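Local coordinates for elicitor protein Hrip2 (PDB 5FID) that acts as an elicitor from the fungus Magnaporthe oryzae, probably triggering defence responses in the plants it encounters, at residues Q4-H9 with E42-S47; P62-Y67 with E79-W84. The protein carries 1 engineered substitution. All blocks are in the same frame, centred on the assembly; numbering follows the deposited sequence.

In the fold
The two contacts show how the same antiparallel pairing takes on different chemistry in different parts of a two-sheet beta fold. Contact 1 joins strands 5-10 and 39-43 at the margin of the mixed sheet. It is largely a surface contact, where polar side chains and a water supplement a short run of backbone bonds. Contact 2 lies within the hairpin of strands 63-69 and 75-81, inside the antiparallel sheet. It is mostly buried, and aromatic and aliphatic packing adds to its backbone ladder. The sheets face each other, and here the contacts touch: V8 packs on I65, A6 on Y67, and the Y67 hydroxyl probably hydrogen-bonds E42 and the backbone N of R45.

Contact 1 (Q4-H9 with E42-S47)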
loop_
_atom_site.group_PDB
_atom_site.type_symbol
_atom_site.label_atom_id
_atom_site.label_comp_id
_atom_site.label_asym_id
_atom_site.label_seq_id
_atom_site.Cartn_x
_atom_site.Cartn_y
_atom_site.Cartn_z
ATOM N N GLN A 4 15.320 -11.160 -1.917
ATOM C CA GLN A 4 14.404 -10.535 -0.969
ATOM C C GLN A 4 13.856 -11.557 0.022
ATOM O O GLN A 4 13.541 -12.689 -0.353
ATOM C CB GLN A 4 13.257 -9.863 -1.713
ATOM C CG GLN A 4 13.715 -8.756 -2.632
ATOM C CD GLN A 4 12.591 -8.224 -3.480
ATOM O OE1 GLN A 4 11.985 -7.203 -3.154
ATOM N NE2 GLN A 4 12.295 -8.918 -4.578
ATOM N N GLN A 5 13.742 -11.157 1.285
ATOM C CA GLN A 5 13.322 -12.079 2.329
ATOM C C GLN A 5 12.098 -11.581 3.079
ATOM O O GLN A 5 11.919 -10.375 3.262
ATOM C CB GLN A 5 14.469 -12.291 3.315
ATOM C CG GLN A 5 15.787 -12.654 2.636
ATOM C CD GLN A 5 15.905 -14.126 2.346
ATOM O OE1 GLN A 5 15.851 -14.951 3.264
ATOM N NE2 GLN A 5 16.076 -14.477 1.065
ATOM N N ALA A 6 11.254 -12.515 3.500
ATOM C CA ALA A 6 10.223 -12.213 4.484
ATOM C C ALA A 6 10.761 -12.770 5.789
ATOM O O ALA A 6 11.145 -13.939 5.859
ATOM C CB ALA A 6 8.894 -12.875 4.119
ATOM N N ILE A 7 10.784 -11.937 6.823
ATOM C CA ILE A 7 11.479 -12.276 8.060
ATOM C C ILE A 7 10.578 -12.030 9.259
ATOM O O ILE A 7 9.894 -11.018 9.328
ATOM C CB ILE A 7 12.731 -11.391 8.214
ATOM C CG1 ILE A 7 13.679 -11.585 7.033
ATOM C CG2 ILE A 7 13.456 -11.670 9.519
ATOM C CD1 ILE A 7 14.695 -10.478 6.924
ATOM N N VAL A 8 10.571 -12.962 10.206
ATOM C CA VAL A 8 9.859 -12.752 11.459
ATOM C C VAL A 8 10.793 -12.974 12.641
ATOM O O VAL A 8 11.233 -14.095 12.891
ATOM C CB VAL A 8 8.638 -13.683 11.596
ATOM C CG1 VAL A 8 7.912 -13.407 12.913
ATOM C CG2 VAL A 8 7.679 -13.476 10.436
ATOM N N HIS A 9 11.104 -11.901 13.363
ATOM C CA HIS A 9 11.942 -12.014 14.563
ATOM C C HIS A 9 11.054 -12.203 15.779
ATOM O O HIS A 9 10.245 -11.331 16.094
ATOM C CB HIS A 9 12.759 -10.746 14.807
ATOM C CG HIS A 9 13.657 -10.355 13.672
ATOM N ND1 HIS A 9 14.725 -11.119 13.272
ATOM C CD2 HIS A 9 13.657 -9.246 12.891
ATOM C CE1 HIS A 9 15.345 -10.506 12.268
ATOM N NE2 HIS A 9 14.721 -9.372 12.023
ATOM N N GLU A 42 12.241 -16.581 4.939
ATOM C CA GLU A 42 12.110 -17.312 3.680
ATOM C C GLU A 42 12.422 -16.375 2.529
ATOM O O GLU A 42 12.244 -15.167 2.645
ATOM C CB GLU A 42 10.693 -17.877 3.517
ATOM C CG GLU A 42 9.606 -16.822 3.293
ATOM C CD GLU A 42 8.262 -17.461 2.966
ATOM O OE1 GLU A 42 8.145 -18.702 3.131
ATOM O OE2 GLU A 42 7.323 -16.745 2.534
ATOM N N ASP A 43 12.910 -16.926 1.421
ATOM C CA ASP A 43 13.032 -16.137 0.208
ATOM C C ASP A 43 11.656 -15.695 -0.241
ATOM O O ASP A 43 10.687 -16.447 -0.094
ATOM C CB ASP A 43 13.631 -16.966 -0.922
ATOM C CG ASP A 43 15.055 -17.357 -0.666
ATOM O OD1 ASP A 43 15.632 -16.922 0.355
ATOM O OD2 ASP A 43 15.608 -18.093 -1.511
ATOM N N PHE A 44 11.575 -14.493 -0.807
ATOM C CA PHE A 44 10.336 -14.007 -1.406
ATOM C C PHE A 44 9.805 -14.994 -2.429
ATOM O O PHE A 44 10.513 -15.385 -3.370
ATOM C CB PHE A 44 10.572 -12.677 -2.121
ATOM C CG PHE A 44 10.096 -11.476 -1.360
ATOM C CD1 PHE A 44 10.096 -11.463 0.024
ATOM C CD2 PHE A 44 9.648 -10.352 -2.042
ATOM C CE1 PHE A 44 9.659 -10.341 0.716
ATOM C CE2 PHE A 44 9.202 -9.234 -1.357
ATOM C CZ PHE A 44 9.211 -9.229 0.022
ATOM N N ARG A 45 8.548 -15.383 -2.258
ATOM C CA ARG A 45 7.900 -16.256 -3.212
ATOM C C ARG A 45 7.335 -15.386 -4.309
ATOM O O ARG A 45 6.766 -14.333 -4.034
ATOM C CB ARG A 45 6.806 -17.073 -2.532
ATOM C CG ARG A 45 7.365 -18.039 -1.502
ATOM C CD ARG A 45 6.284 -18.604 -0.608
ATOM N NE ARG A 45 6.879 -19.432 0.435
ATOM C CZ ARG A 45 7.207 -20.708 0.279
ATOM N NH1 ARG A 45 6.990 -21.314 -0.878
ATOM N NH2 ARG A 45 7.751 -21.375 1.286
ATOM N N LYS A 46 7.531 -15.829 -5.547
ATOM C CA LYS A 46 7.159 -15.075 -6.732
ATOM C C LYS A 46 5.704 -14.625 -6.658
ATOM O O LYS A 46 5.388 -13.466 -6.932
ATOM C CB LYS A 46 7.384 -15.959 -7.962
ATOM C CG LYS A 46 7.222 -15.274 -9.302
ATOM C CD LYS A 46 7.248 -16.319 -10.410
ATOM C CE LYS A 46 6.242 -17.428 -10.113
ATOM N NZ LYS A 46 6.400 -18.637 -10.980
ATOM N N SER A 47 4.839 -15.546 -6.253
ATOM C CA SER A 47 3.396 -15.313 -6.176
ATOM C C SER A 47 2.956 -14.499 -4.966
ATOM O O SER A 47 1.797 -14.098 -4.882
ATOM C CB SER A 47 2.651 -16.652 -6.135
ATOM O OG SER A 47 2.898 -17.378 -4.914
HETATM O O HOH W 1 16.220 -17.571 2.787
#
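Q4 meets F44 twice. Its carbonyl O accepts the F44 N-H at 2.7 Å, and its CB sits over one face of the phenyl ring, 3.8 Å from the centroid, in a CH-pi contact. With CG beside the backbone N (chi1 -62°), the extended chain runs on past the CD2-CE2 side of the ring, and OE1 accepts from the I129 backbone N. Q5 and D43 form a non-hydrogen-bonded pair; their CB atoms set off in diverging directions, but the polar ends come together. A bend at chi2 (-84°) folds the Q5 amide back, and NE2 reaches D43 OD1 at 2.6 Å. That oxygen lies near the amide plane but is met from above the carboxylate plane. A water donates to both Q5 OE1 and D43 OD1, closing a small polar ring. This pairing attaches strand 39-43, outermost in the mixed beta sheet within this chain, to strand 5-10, which also bonds strand 131-135. A6 and E42 then make a hydrogen-bonded pair, with A6 N to E42 O and E42 N to A6 O both 3.0 Å. A6 N also lies at the edge of the F44 ring. E42 OE2 also hydrogen-bonds S20, while OE1 takes NE and NH2 of R45 side-on in a salt bridge.

Contact 2 (P62-Y67 with E79-W84); sequences PMFIGY and ELSSEW. Engineered in segment 62-67: M63 (natural residue Leu).
F64 and S81 form one hydrogen-bonded pair of the backbone ladder that joins the two strands of this beta hairpin. F64 N donates to S81 O at 3.0 Å and S81 N to F64 O at 2.9 Å, both nearly straight. Two residues further along strand 63-69, G66 pairs with E79 in the same reciprocal way, with G66 N to E79 O at 2.8 Å. Between them I65 and L80 form the non-hydrogen-bonded pair, where I65 CA makes a CA-H...O contact with E79 O.

Aromatic contacts centre on the F64 ring. Its CG lies between the backbone N and the carbonyl carbon (chi1 84°), which carries the ring across to the partner strand. S81 CB covers one face in a CH-pi contact, 3.5 Å from the centroid. From the other side of the ring plane comes the W84 indole, its six-membered ring 4.3 Å from the phenyl centroid and inclined to it by 41°. G66 N lies at the F64 edge, and P62 CG at the indole edge.

Apolar packing occupies the opposite sheet face, where L80 CD1 meets both I65 CG1 and, at 3.8 Å, CE of M63, an engineered selenomethionine.

Polar side chains order the turn that follows the strand. S81 OG accepts from E83 N in an ST turn and donates to E83 OE1 at 2.7 Å. A water accepts from W84 N and lies close to the carbonyl oxygens of P62 and S81.

Around the hairpin, strand 49-54 bonds the far edge of strand 63-69, and T50 touches both F64 and W84. The M63, I65 and L80 face packs on strands 93-96 and 131-135 of the other sheet. K120 bridges E79 and E83, S115 also binds E79, and Y75 of the second subunit hydrogen-bonds E79 OE1.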
loop_
_atom_site.group_PDB
_atom_site.type_symbol
_atom_site.label_atom_id
_atom_site.label_comp_id
_atom_site.label_asym_id
_atom_site.label_seq_id
_atom_site.Cartn_x
_atom_site.Cartn_y
_atom_site.Cartn_z
ATOM N N PRO A 62 -4.345 -16.862 14.203
ATOM C CA PRO A 62 -3.015 -16.280 14.038
ATOM C C PRO A 62 -3.053 -14.833 13.557
ATOM O O PRO A 62 -4.009 -14.372 12.921
ATOM C CB PRO A 62 -2.424 -17.125 12.918
ATOM C CG PRO A 62 -3.624 -17.380 12.028
ATOM C CD PRO A 62 -4.813 -17.509 12.962
HETATM N N MSE A 63 -1.969 -14.129 13.837
HETATM C CA MSE A 63 -1.705 -12.875 13.174
HETATM C C MSE A 63 -1.174 -13.285 11.811
HETATM O O MSE A 63 -0.801 -14.433 11.627
HETATM C CB MSE A 63 -0.641 -12.111 13.952
HETATM C CG MSE A 63 -0.521 -10.666 13.558
HETATM SE SE MSE A 63 1.137 -9.969 14.301
HETATM C CE MSE A 63 2.460 -10.925 13.237
ATOM N N PHE A 64 -1.193 -12.387 10.832
ATOM C CA PHE A 64 -0.494 -12.685 9.580
ATOM C C PHE A 64 0.273 -11.528 8.970
ATOM O O PHE A 64 -0.026 -10.353 9.208
ATOM C CB PHE A 64 -1.370 -13.451 8.551
ATOM C CG PHE A 64 -2.276 -12.594 7.700
ATOM C CD1 PHE A 64 -1.774 -11.869 6.623
ATOM C CD2 PHE A 64 -3.649 -12.597 7.913
ATOM C CE1 PHE A 64 -2.618 -11.105 5.807
ATOM C CE2 PHE A 64 -4.505 -11.836 7.099
ATOM C CZ PHE A 64 -3.989 -11.093 6.049
ATOM N N ILE A 65 1.295 -11.887 8.202
ATOM C CA ILE A 65 2.063 -10.921 7.438
ATOM C C ILE A 65 1.872 -11.309 5.992
ATOM O O ILE A 65 2.210 -12.424 5.592
ATOM C CB ILE A 65 3.560 -11.004 7.782
ATOM C CG1 ILE A 65 3.773 -10.623 9.256
ATOM C CG2 ILE A 65 4.369 -10.092 6.857
ATOM C CD1 ILE A 65 4.802 -11.456 9.949
ATOM N N GLY A 66 1.307 -10.409 5.199
ATOM C CA GLY A 66 1.095 -10.717 3.798
ATOM C C GLY A 66 2.071 -9.927 2.959
ATOM O O GLY A 66 2.336 -8.768 3.255
ATOM N N TYR A 67 2.615 -10.543 1.916
ATOM C CA TYR A 67 3.454 -9.798 0.989
ATOM C C TYR A 67 3.218 -10.248 -0.445
ATOM O O TYR A 67 2.812 -11.377 -0.687
ATOM C CB TYR A 67 4.934 -9.937 1.358
ATOM C CG TYR A 67 5.519 -11.314 1.135
ATOM C CD1 TYR A 67 5.554 -12.249 2.162
ATOM C CD2 TYR A 67 6.055 -11.672 -0.094
ATOM C CE1 TYR A 67 6.108 -13.514 1.969
ATOM C CE2 TYR A 67 6.594 -12.926 -0.301
ATOM C CZ TYR A 67 6.625 -13.842 0.731
ATOM O OH TYR A 67 7.173 -15.092 0.514
ATOM N N GLU A 79 1.509 -6.337 4.393
ATOM C CA GLU A 79 0.354 -6.094 5.240
ATOM C C GLU A 79 0.573 -6.795 6.569
ATOM O O GLU A 79 0.917 -7.978 6.602
ATOM C CB GLU A 79 -0.903 -6.654 4.573
ATOM C CG GLU A 79 -2.181 -6.597 5.423
ATOM C CD GLU A 79 -3.395 -7.165 4.701
ATOM O OE1 GLU A 79 -3.221 -7.861 3.670
ATOM O OE2 GLU A 79 -4.541 -6.919 5.163
ATOM N N LEU A 80 0.387 -6.061 7.659
ATOM C CA LEU A 80 0.431 -6.643 8.998
ATOM C C LEU A 80 -1.005 -6.747 9.489
ATOM O O LEU A 80 -1.613 -5.739 9.836
ATOM C CB LEU A 80 1.254 -5.757 9.938
ATOM C CG LEU A 80 1.401 -6.265 11.378
ATOM C CD1 LEU A 80 2.157 -7.583 11.399
ATOM C CD2 LEU A 80 2.124 -5.229 12.238
ATOM N N SER A 81 -1.552 -7.964 9.519
ATOM C CA SER A 81 -2.996 -8.129 9.709
ATOM C C SER A 81 -3.386 -8.874 10.972
ATOM O O SER A 81 -2.810 -9.912 11.293
ATOM C CB SER A 81 -3.599 -8.848 8.505
ATOM O OG SER A 81 -4.990 -9.063 8.681
ATOM N N SER A 82 -4.376 -8.339 11.687
ATOM C CA SER A 82 -4.981 -9.062 12.806
ATOM C C SER A 82 -6.381 -9.568 12.452
ATOM O O SER A 82 -7.188 -9.838 13.348
ATOM C CB SER A 82 -5.057 -8.180 14.054
ATOM O OG SER A 82 -5.896 -7.050 13.838
ATOM N N GLU A 83 -6.664 -9.716 11.155
ATOM C CA GLU A 83 -7.992 -10.132 10.686
ATOM C C GLU A 83 -8.393 -11.532 11.119
ATOM O O GLU A 83 -9.582 -11.848 11.175
ATOM C CB GLU A 83 -8.076 -10.065 9.157
ATOM C CG GLU A 83 -8.125 -8.677 8.569
ATOM C CD GLU A 83 -7.880 -8.704 7.079
ATOM O OE1 GLU A 83 -6.759 -9.104 6.666
ATOM O OE2 GLU A 83 -8.804 -8.341 6.319
ATOM N N TRP A 84 -7.406 -12.378 11.402
ATOM C CA TRP A 84 -7.690 -13.744 11.848
ATOM C C TRP A 84 -7.336 -13.957 13.312
ATOM O O TRP A 84 -7.451 -15.077 13.822
ATOM C CB TRP A 84 -6.922 -14.765 10.999
ATOM C CG TRP A 84 -7.116 -14.591 9.509
ATOM C CD1 TRP A 84 -8.141 -13.943 8.885
ATOM C CD2 TRP A 84 -6.251 -15.072 8.469
ATOM N NE1 TRP A 84 -7.972 -13.994 7.518
ATOM C CE2 TRP A 84 -6.818 -14.679 7.236
ATOM C CE3 TRP A 84 -5.048 -15.784 8.462
ATOM C CZ2 TRP A 84 -6.227 -14.989 6.003
ATOM C CZ3 TRP A 84 -4.465 -16.098 7.237
ATOM C CH2 TRP A 84 -5.053 -15.694 6.024
HETATM O O HOH W 2 -4.673 -12.223 11.361
#